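Local atomic coordinates of kojibiose phosphorylase (Gut metagenome, PDB entry 6W0P), a protein that belongs to glycoside hydrolase family 65, carbohydrate-active proteins that combine an N-terminal beta-sandwich, a helical central catalytic domain and a small C-terminal beta domain. Residues I63-L68 and D183-R188; I157-D162 and L237-N242; K730-I735 and E743-L748. One frame throughout, in Å; residues are numbered along the deposited sequence.

From the N terminus the chain passes 63-68, 157-162, 183-188 and 237-242, so contacts 1 and 2 cross: contact 2 opens before contact 1 has closed. Both lie in the N-terminal domain and reach its ten-stranded antiparallel sheet, their centres about 40 Å apart. Contact 1 closes a loop of 114 residues, joining strand 64-66 to the start of edge strand 186-194; contact 2 closes one of 74, joining 152-161 to strand 230-239 of the five-stranded sheet facing the large one. Contact 3 follows in series, closing the hairpin 733-737/740-744 near the C terminus and reaching the start of strand 747-751. It lies across the chain's centre from contact 1, their nearest atoms about 39 Å apart.

Contact 1. Residues I63-L68 and D183-R188; sequences IYEYAL and DCYWNR
With its CG beside the backbone N and opposite the carbonyl carbon (chi1 -77°), Y185 extends its ring towards 63-68, where L68, turned the same way about its first bond (chi1 -68°), reaches it from the opposite direction. The inner end of the ring meets E65, whose CB lies 3.6 Å from Y185 CD2. Farther out, L68 CD2 packs 3.7 Å from Y185 CE2, while the other methyl, CD1, touches the D183 carboxylate at 3.6 Å from CG. The phenol oxygen is joined to the facing backbone through a water lying in the plane of the ring, 2.6 Å from Y185 OH and 3.0 Å from L68 N, whose hydrogen it accepts. The E65 chain bends at chi2, and its carboxylate faces two ways: OE2 receives Y66 N at 3.0 Å from above the carboxylate plane, and OE1 takes the backbone N-H groups of T206 and T207, beyond strand 197-204 of the large sheet. The two backbones remain too far apart for sheet pairing, with the CA atoms of E65 and Y185 7.0 Å from each other. Strand 64-66 pairs instead with 83-85, from which F84 meets Y185 edge-to-face, whereas W186 begins the outermost strand of the large antiparallel sheet in the family 65 N-terminal beta-sandwich. Its CB points away from 63-68, yet the indole, its NE1 bonded to N87 O, comes back to I63, approaching it at about a right angle. I63 CG2 lies 3.6 Å from W186 CZ2 and equally close to CH2, straddling one bond of the six-membered ring. Y64 and Y66 bond through their hydroxyls to N402 and K404, respectively, in the central catalytic domain.

Contact 2. Residues I157-D162 and L237-N242; sequences ISFESD and LTLEAN
F159 and L239 form the dense part of this contact, meeting between strands whose axes come no closer than 8.2 Å. L239 spreads its two methyls towards the opposing strand: CD2 lies 3.8 Å from F159 CB, and CD1 rests 3.9 Å from S161 CB. L237 adds a more distant touch, its CD1 4.1 Å from F159 CE2 and its side chain crossing the phenylalanine at about a right angle. I167 and I137 pack around L239 as well, so the meeting atoms here are mostly carbon. Towards D162 and N242 the character changes to backbone and water. N242 N donates to S161 O over 2.8 Å, nearly straight at 171° and almost in line with the carbonyl bond. The same oxygen also receives a CA-H contact from A241. One water accepts from S161 N at 2.7 Å and donates to E240 O; a second donates to both D162 O and N242 OD1, bridging them at the partly exposed margin. Side chains of two sheets meeting face to face, here with segments 157-161 and 237-239 inclined at 44°, make a beta-sandwich, consistent with the supersandwich of galactose-mutarotase-like domains.

Contact 3. Residues K730-I735 and E743-L748; sequences KNILPI and ELIDKL
L733 and L744 form an antiparallel hydrogen-bonded pair, followed by P734 and E743 as a non-hydrogen-bonded one. L733 N donates to L744 O at 2.9 Å (159°), in the carbonyl plane; the return bond, L744 N to L733 O, is 2.8 Å long but more bent (146°), with its donor tilted from that plane. Proline has no N-H to give, and at position 734 the pairing asks for none from it. L733 and L744 direct their side chains to the same face of the hairpin, and both are buried. I732 continues the contact past the paired residues with its two branches divided. CG1, beside the backbone N (chi1 -72°), lies 3.7 Å from I745 CG1, while CG2 rests 3.7 Å from E743 CG, against the methylenes of the extended glutamate. At the other end, in the one of its two conformers considered, I735 places CG2 3.8 Å from L744 CB and 3.7 Å from L748 CD2, so this bridge to both strands is less certain. After L744 the chain turns through I745 and D746, and K727 NZ binds the carbonyl oxygens of N731 and I745, tying the two segments together from outside. The hairpin 733-737/740-744 forms one side of a mixed sheet, with 733-737 running parallel to 689-692. L733 and L744 pack on L714 of strand 712-718, and I735 lies among L690, L692 and I725, while 747-751 passes over to pair with 722-726 at the edge of the neighbouring five-stranded sheet.

Contact 1. Residues I63-L68 and D183-R188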
# COMPACT_ATOMS: atom_id res chain seq x y z
N ILE A 63 -22.09 17.81 2.81
CA ILE A 63 -21.20 18.83 3.43
C ILE A 63 -19.95 18.10 3.90
O ILE A 63 -20.06 17.27 4.80
CB ILE A 63 -21.91 19.58 4.57
CG1 ILE A 63 -22.97 20.54 4.02
CG2 ILE A 63 -20.89 20.29 5.43
CD1 ILE A 63 -22.45 21.60 3.05
N TYR A 64 -18.83 18.37 3.25
CA TYR A 64 -17.63 17.49 3.27
C TYR A 64 -16.39 18.37 3.14
O TYR A 64 -16.50 19.54 2.68
CB TYR A 64 -17.73 16.48 2.13
CG TYR A 64 -17.31 17.01 0.79
CD1 TYR A 64 -18.20 17.70 -0.03
CD2 TYR A 64 -16.02 16.83 0.33
CE1 TYR A 64 -17.80 18.20 -1.25
CE2 TYR A 64 -15.61 17.32 -0.90
CZ TYR A 64 -16.49 18.01 -1.69
OH TYR A 64 -16.08 18.48 -2.90
N GLU A 65 -15.26 17.81 3.56
CA GLU A 65 -13.92 18.41 3.38
C GLU A 65 -12.95 17.33 2.90
O GLU A 65 -13.25 16.12 3.06
CB GLU A 65 -13.39 19.02 4.69
CG GLU A 65 -13.41 20.53 4.69
CD GLU A 65 -12.82 21.18 3.45
OE1 GLU A 65 -13.43 22.13 2.95
OE2 GLU A 65 -11.77 20.71 2.98
N TYR A 66 -11.79 17.78 2.41
CA TYR A 66 -10.64 16.93 2.05
C TYR A 66 -9.72 16.75 3.26
O TYR A 66 -9.77 17.55 4.23
CB TYR A 66 -9.92 17.55 0.86
CG TYR A 66 -10.64 17.42 -0.45
CD1 TYR A 66 -10.58 16.23 -1.18
CD2 TYR A 66 -11.36 18.47 -0.99
CE1 TYR A 66 -11.22 16.09 -2.40
CE2 TYR A 66 -11.99 18.35 -2.22
CZ TYR A 66 -11.93 17.16 -2.93
OH TYR A 66 -12.55 17.03 -4.14
N ALA A 67 -8.90 15.70 3.23
CA ALA A 67 -7.77 15.54 4.17
C ALA A 67 -6.95 16.83 4.15
O ALA A 67 -6.79 17.41 3.07
CB ALA A 67 -6.94 14.35 3.79
N LEU A 68 -6.42 17.25 5.30
CA LEU A 68 -5.68 18.53 5.46
C LEU A 68 -4.37 18.52 4.67
O LEU A 68 -3.97 19.60 4.16
CB LEU A 68 -5.41 18.75 6.95
CG LEU A 68 -6.66 19.02 7.79
CD1 LEU A 68 -6.31 19.05 9.28
CD2 LEU A 68 -7.32 20.31 7.34
N ASP A 183 -9.53 18.21 14.40
CA ASP A 183 -9.55 19.52 13.71
C ASP A 183 -10.98 19.98 13.42
O ASP A 183 -11.82 19.12 13.08
CB ASP A 183 -8.70 19.47 12.44
CG ASP A 183 -7.27 19.07 12.75
OD1 ASP A 183 -6.49 19.96 13.14
OD2 ASP A 183 -6.97 17.86 12.63
N CYS A 184 -11.20 21.29 13.52
CA CYS A 184 -12.42 22.00 13.07
C CYS A 184 -12.27 22.29 11.58
O CYS A 184 -11.23 22.81 11.21
CB CYS A 184 -12.65 23.29 13.84
SG CYS A 184 -14.20 24.11 13.37
N TYR A 185 -13.27 21.94 10.77
CA TYR A 185 -13.20 22.03 9.29
C TYR A 185 -14.03 23.22 8.81
O TYR A 185 -14.33 23.29 7.62
CB TYR A 185 -13.60 20.68 8.66
CG TYR A 185 -12.50 19.66 8.74
CD1 TYR A 185 -12.32 18.89 9.88
CD2 TYR A 185 -11.58 19.50 7.71
CE1 TYR A 185 -11.29 17.97 9.98
CE2 TYR A 185 -10.54 18.59 7.79
CZ TYR A 185 -10.39 17.82 8.93
OH TYR A 185 -9.37 16.92 9.04
N TRP A 186 -14.32 24.17 9.71
CA TRP A 186 -15.12 25.39 9.44
C TRP A 186 -14.28 26.65 9.71
O TRP A 186 -13.54 26.66 10.72
CB TRP A 186 -16.37 25.38 10.32
CG TRP A 186 -17.27 24.24 9.98
CD1 TRP A 186 -17.33 23.03 10.60
CD2 TRP A 186 -18.20 24.19 8.90
NE1 TRP A 186 -18.28 22.24 10.00
CE2 TRP A 186 -18.83 22.93 8.95
CE3 TRP A 186 -18.59 25.09 7.91
CZ2 TRP A 186 -19.81 22.55 8.04
CZ3 TRP A 186 -19.57 24.72 7.01
CH2 TRP A 186 -20.17 23.46 7.08
N ASN A 187 -14.40 27.66 8.83
CA ASN A 187 -13.88 29.04 9.07
C ASN A 187 -15.06 29.97 9.36
O ASN A 187 -16.16 29.78 8.77
CB ASN A 187 -13.08 29.59 7.88
CG ASN A 187 -11.76 28.88 7.68
OD1 ASN A 187 -11.07 28.59 8.64
ND2 ASN A 187 -11.42 28.58 6.43
N ARG A 188 -14.81 30.98 10.19
CA ARG A 188 -15.79 32.03 10.58
C ARG A 188 -16.24 32.81 9.34
O ARG A 188 -15.40 33.08 8.45
CB ARG A 188 -15.12 32.92 11.63
CG ARG A 188 -15.78 34.27 11.84
CD ARG A 188 -15.05 35.12 12.87
NE ARG A 188 -15.98 35.78 13.79
CZ ARG A 188 -15.65 36.41 14.92
NH1 ARG A 188 -14.39 36.51 15.32
NH2 ARG A 188 -16.60 36.94 15.66
O HOH W 1 -7.61 15.70 7.64

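Contact 2. Residues I157-D162 and L237-N242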
# COMPACT_ATOMS: atom_id res chain seq x y z
N ILE A 157 -36.88 21.82 26.47
CA ILE A 157 -36.22 21.59 27.78
C ILE A 157 -37.20 22.05 28.86
O ILE A 157 -37.61 23.23 28.84
CB ILE A 157 -34.88 22.35 27.86
CG1 ILE A 157 -33.99 22.08 26.65
CG2 ILE A 157 -34.17 22.01 29.16
CD1 ILE A 157 -32.88 23.08 26.46
N SER A 158 -37.57 21.13 29.75
CA SER A 158 -38.38 21.40 30.96
C SER A 158 -37.59 21.11 32.24
O SER A 158 -36.79 20.15 32.27
CB SER A 158 -39.64 20.62 30.91
OG SER A 158 -39.41 19.33 31.39
N PHE A 159 -37.83 21.90 33.28
CA PHE A 159 -37.20 21.81 34.61
C PHE A 159 -38.32 21.67 35.65
O PHE A 159 -39.32 22.42 35.55
CB PHE A 159 -36.36 23.06 34.87
CG PHE A 159 -35.21 23.29 33.91
CD1 PHE A 159 -33.96 22.75 34.17
CD2 PHE A 159 -35.36 24.08 32.79
CE1 PHE A 159 -32.90 22.98 33.31
CE2 PHE A 159 -34.30 24.31 31.93
CZ PHE A 159 -33.07 23.76 32.19
N GLU A 160 -38.22 20.72 36.57
CA GLU A 160 -39.17 20.66 37.71
C GLU A 160 -38.38 20.41 38.99
O GLU A 160 -37.94 19.25 39.19
CB GLU A 160 -40.27 19.61 37.51
CG GLU A 160 -41.31 19.65 38.63
CD GLU A 160 -42.60 18.90 38.37
OE1 GLU A 160 -42.86 18.55 37.19
OE2 GLU A 160 -43.34 18.65 39.35
N SER A 161 -38.23 21.46 39.81
CA SER A 161 -37.51 21.43 41.11
C SER A 161 -38.48 21.07 42.24
O SER A 161 -39.62 21.58 42.21
CB SER A 161 -36.85 22.75 41.39
OG SER A 161 -35.92 22.62 42.45
N ASP A 162 -38.05 20.24 43.19
CA ASP A 162 -38.84 19.93 44.42
C ASP A 162 -38.76 21.11 45.40
O ASP A 162 -39.60 21.15 46.30
CB ASP A 162 -38.45 18.59 45.05
CG ASP A 162 -37.04 18.52 45.64
OD1 ASP A 162 -36.23 19.46 45.38
OD2 ASP A 162 -36.74 17.52 46.35
N LEU A 237 -33.17 31.49 35.14
CA LEU A 237 -34.51 30.98 35.48
C LEU A 237 -34.63 30.82 36.99
O LEU A 237 -33.68 30.28 37.61
CB LEU A 237 -34.76 29.66 34.74
CG LEU A 237 -34.59 29.73 33.22
CD1 LEU A 237 -34.66 28.35 32.62
CD2 LEU A 237 -35.63 30.66 32.59
N THR A 238 -35.77 31.24 37.53
CA THR A 238 -36.23 30.92 38.89
C THR A 238 -37.25 29.79 38.77
O THR A 238 -38.27 29.98 38.11
CB THR A 238 -36.75 32.18 39.58
OG1 THR A 238 -35.64 33.06 39.48
CG2 THR A 238 -37.16 31.96 41.03
N LEU A 239 -36.95 28.65 39.37
CA LEU A 239 -37.85 27.49 39.41
C LEU A 239 -38.70 27.59 40.67
O LEU A 239 -38.12 27.77 41.75
CB LEU A 239 -37.03 26.19 39.39
CG LEU A 239 -36.06 26.01 38.23
CD1 LEU A 239 -35.43 24.63 38.29
CD2 LEU A 239 -36.76 26.22 36.89
N GLU A 240 -40.01 27.49 40.52
CA GLU A 240 -40.98 27.37 41.64
C GLU A 240 -41.16 25.87 41.89
O GLU A 240 -41.42 25.12 40.90
CB GLU A 240 -42.32 28.02 41.31
CG GLU A 240 -42.19 29.44 40.78
CD GLU A 240 -43.52 30.14 40.51
OE1 GLU A 240 -44.56 29.65 41.02
OE2 GLU A 240 -43.50 31.16 39.79
N ALA A 241 -41.03 25.47 43.16
CA ALA A 241 -41.23 24.09 43.66
C ALA A 241 -42.47 23.47 42.99
O ALA A 241 -43.55 24.11 43.02
CB ALA A 241 -41.37 24.10 45.16
N ASN A 242 -42.30 22.30 42.39
CA ASN A 242 -43.41 21.47 41.85
C ASN A 242 -44.08 22.13 40.62
O ASN A 242 -45.17 21.68 40.25
CB ASN A 242 -44.42 21.17 42.96
CG ASN A 242 -43.77 20.68 44.24
OD1 ASN A 242 -42.94 19.78 44.19
ND2 ASN A 242 -44.11 21.28 45.37
O HOH W 2 -39.52 23.76 39.24
O HOH W 3 -41.60 19.35 46.77

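Contact 3. Residues K730-I735 and E743-L748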
# COMPACT_ATOMS: atom_id res chain seq x y z
N LYS A 730 -58.81 -1.15 -7.40
CA LYS A 730 -60.02 -1.78 -7.98
C LYS A 730 -59.64 -2.69 -9.14
O LYS A 730 -60.47 -3.52 -9.49
CB LYS A 730 -61.00 -0.71 -8.47
CG LYS A 730 -61.43 0.29 -7.41
CD LYS A 730 -62.11 -0.37 -6.24
CE LYS A 730 -62.54 0.61 -5.17
NZ LYS A 730 -63.29 -0.11 -4.11
N ASN A 731 -58.47 -2.49 -9.74
CA ASN A 731 -58.09 -3.16 -11.00
C ASN A 731 -57.36 -4.48 -10.69
O ASN A 731 -56.84 -4.66 -9.59
CB ASN A 731 -57.26 -2.24 -11.90
CG ASN A 731 -56.02 -1.70 -11.23
OD1 ASN A 731 -56.08 -1.26 -10.08
ND2 ASN A 731 -54.91 -1.73 -11.93
N ILE A 732 -57.33 -5.39 -11.66
CA ILE A 732 -56.69 -6.72 -11.52
C ILE A 732 -55.17 -6.54 -11.48
O ILE A 732 -54.62 -5.93 -12.42
CB ILE A 732 -57.14 -7.64 -12.67
CG1 ILE A 732 -58.61 -8.07 -12.48
CG2 ILE A 732 -56.19 -8.83 -12.82
CD1 ILE A 732 -59.26 -8.60 -13.75
N LEU A 733 -54.51 -7.06 -10.45
CA LEU A 733 -53.06 -7.35 -10.52
C LEU A 733 -52.89 -8.85 -10.65
O LEU A 733 -53.27 -9.58 -9.74
CB LEU A 733 -52.31 -6.84 -9.28
CG LEU A 733 -50.81 -7.14 -9.30
CD1 LEU A 733 -50.15 -6.45 -10.50
CD2 LEU A 733 -50.14 -6.73 -8.00
N PRO A 734 -52.30 -9.35 -11.75
CA PRO A 734 -51.86 -10.74 -11.80
C PRO A 734 -50.70 -10.95 -10.83
O PRO A 734 -49.79 -10.15 -10.80
CB PRO A 734 -51.37 -10.97 -13.22
CG PRO A 734 -51.17 -9.59 -13.80
CD PRO A 734 -52.08 -8.65 -13.02
N ILE A 735 -50.78 -12.02 -10.07
CA ILE A 735 -49.71 -12.37 -9.11
C ILE A 735 -49.54 -13.89 -9.13
O ILE A 735 -50.54 -14.61 -9.25
CB ILE A 735 -50.06 -11.78 -7.73
CG1 ILE A 735 -49.03 -12.14 -6.66
CG2 ILE A 735 -51.48 -12.14 -7.31
CD1 ILE A 735 -49.29 -11.43 -5.35
N GLU A 743 -55.45 -13.70 -10.20
CA GLU A 743 -55.83 -12.31 -10.48
C GLU A 743 -56.29 -11.69 -9.15
O GLU A 743 -57.44 -11.91 -8.77
CB GLU A 743 -56.94 -12.29 -11.53
CG GLU A 743 -56.44 -12.54 -12.96
CD GLU A 743 -57.53 -12.48 -14.01
OE1 GLU A 743 -58.69 -12.80 -13.68
OE2 GLU A 743 -57.24 -12.07 -15.16
N LEU A 744 -55.43 -10.91 -8.49
CA LEU A 744 -55.77 -10.23 -7.22
C LEU A 744 -56.62 -8.99 -7.54
O LEU A 744 -56.23 -8.19 -8.38
CB LEU A 744 -54.47 -9.86 -6.51
CG LEU A 744 -54.62 -9.00 -5.27
CD1 LEU A 744 -55.50 -9.69 -4.24
CD2 LEU A 744 -53.25 -8.66 -4.70
N ILE A 745 -57.77 -8.86 -6.91
CA ILE A 745 -58.62 -7.65 -7.05
C ILE A 745 -58.67 -6.96 -5.67
O ILE A 745 -58.19 -5.83 -5.58
CB ILE A 745 -60.00 -8.00 -7.62
CG1 ILE A 745 -59.87 -8.53 -9.05
CG2 ILE A 745 -60.94 -6.80 -7.55
CD1 ILE A 745 -61.12 -9.24 -9.60
N ASP A 746 -59.17 -7.66 -4.65
CA ASP A 746 -59.26 -7.15 -3.25
C ASP A 746 -58.49 -8.08 -2.30
O ASP A 746 -57.71 -7.56 -1.49
CB ASP A 746 -60.71 -6.97 -2.85
CG ASP A 746 -61.54 -8.25 -2.91
OD1 ASP A 746 -61.30 -9.11 -3.82
OD2 ASP A 746 -62.39 -8.39 -2.04
N LYS A 747 -58.65 -9.39 -2.43
CA LYS A 747 -58.19 -10.37 -1.41
C LYS A 747 -57.91 -11.72 -2.07
O LYS A 747 -58.74 -12.17 -2.92
CB LYS A 747 -59.25 -10.48 -0.33
CG LYS A 747 -58.93 -11.36 0.87
CD LYS A 747 -59.91 -11.08 2.01
CE LYS A 747 -59.96 -12.15 3.08
NZ LYS A 747 -58.70 -12.16 3.87
N LEU A 748 -56.78 -12.32 -1.67
CA LEU A 748 -56.39 -13.72 -1.97
C LEU A 748 -56.09 -14.43 -0.65
O LEU A 748 -55.30 -13.91 0.16
CB LEU A 748 -55.14 -13.69 -2.87
CG LEU A 748 -55.38 -13.92 -4.36
CD1 LEU A 748 -56.53 -13.09 -4.90
CD2 LEU A 748 -54.12 -13.62 -5.14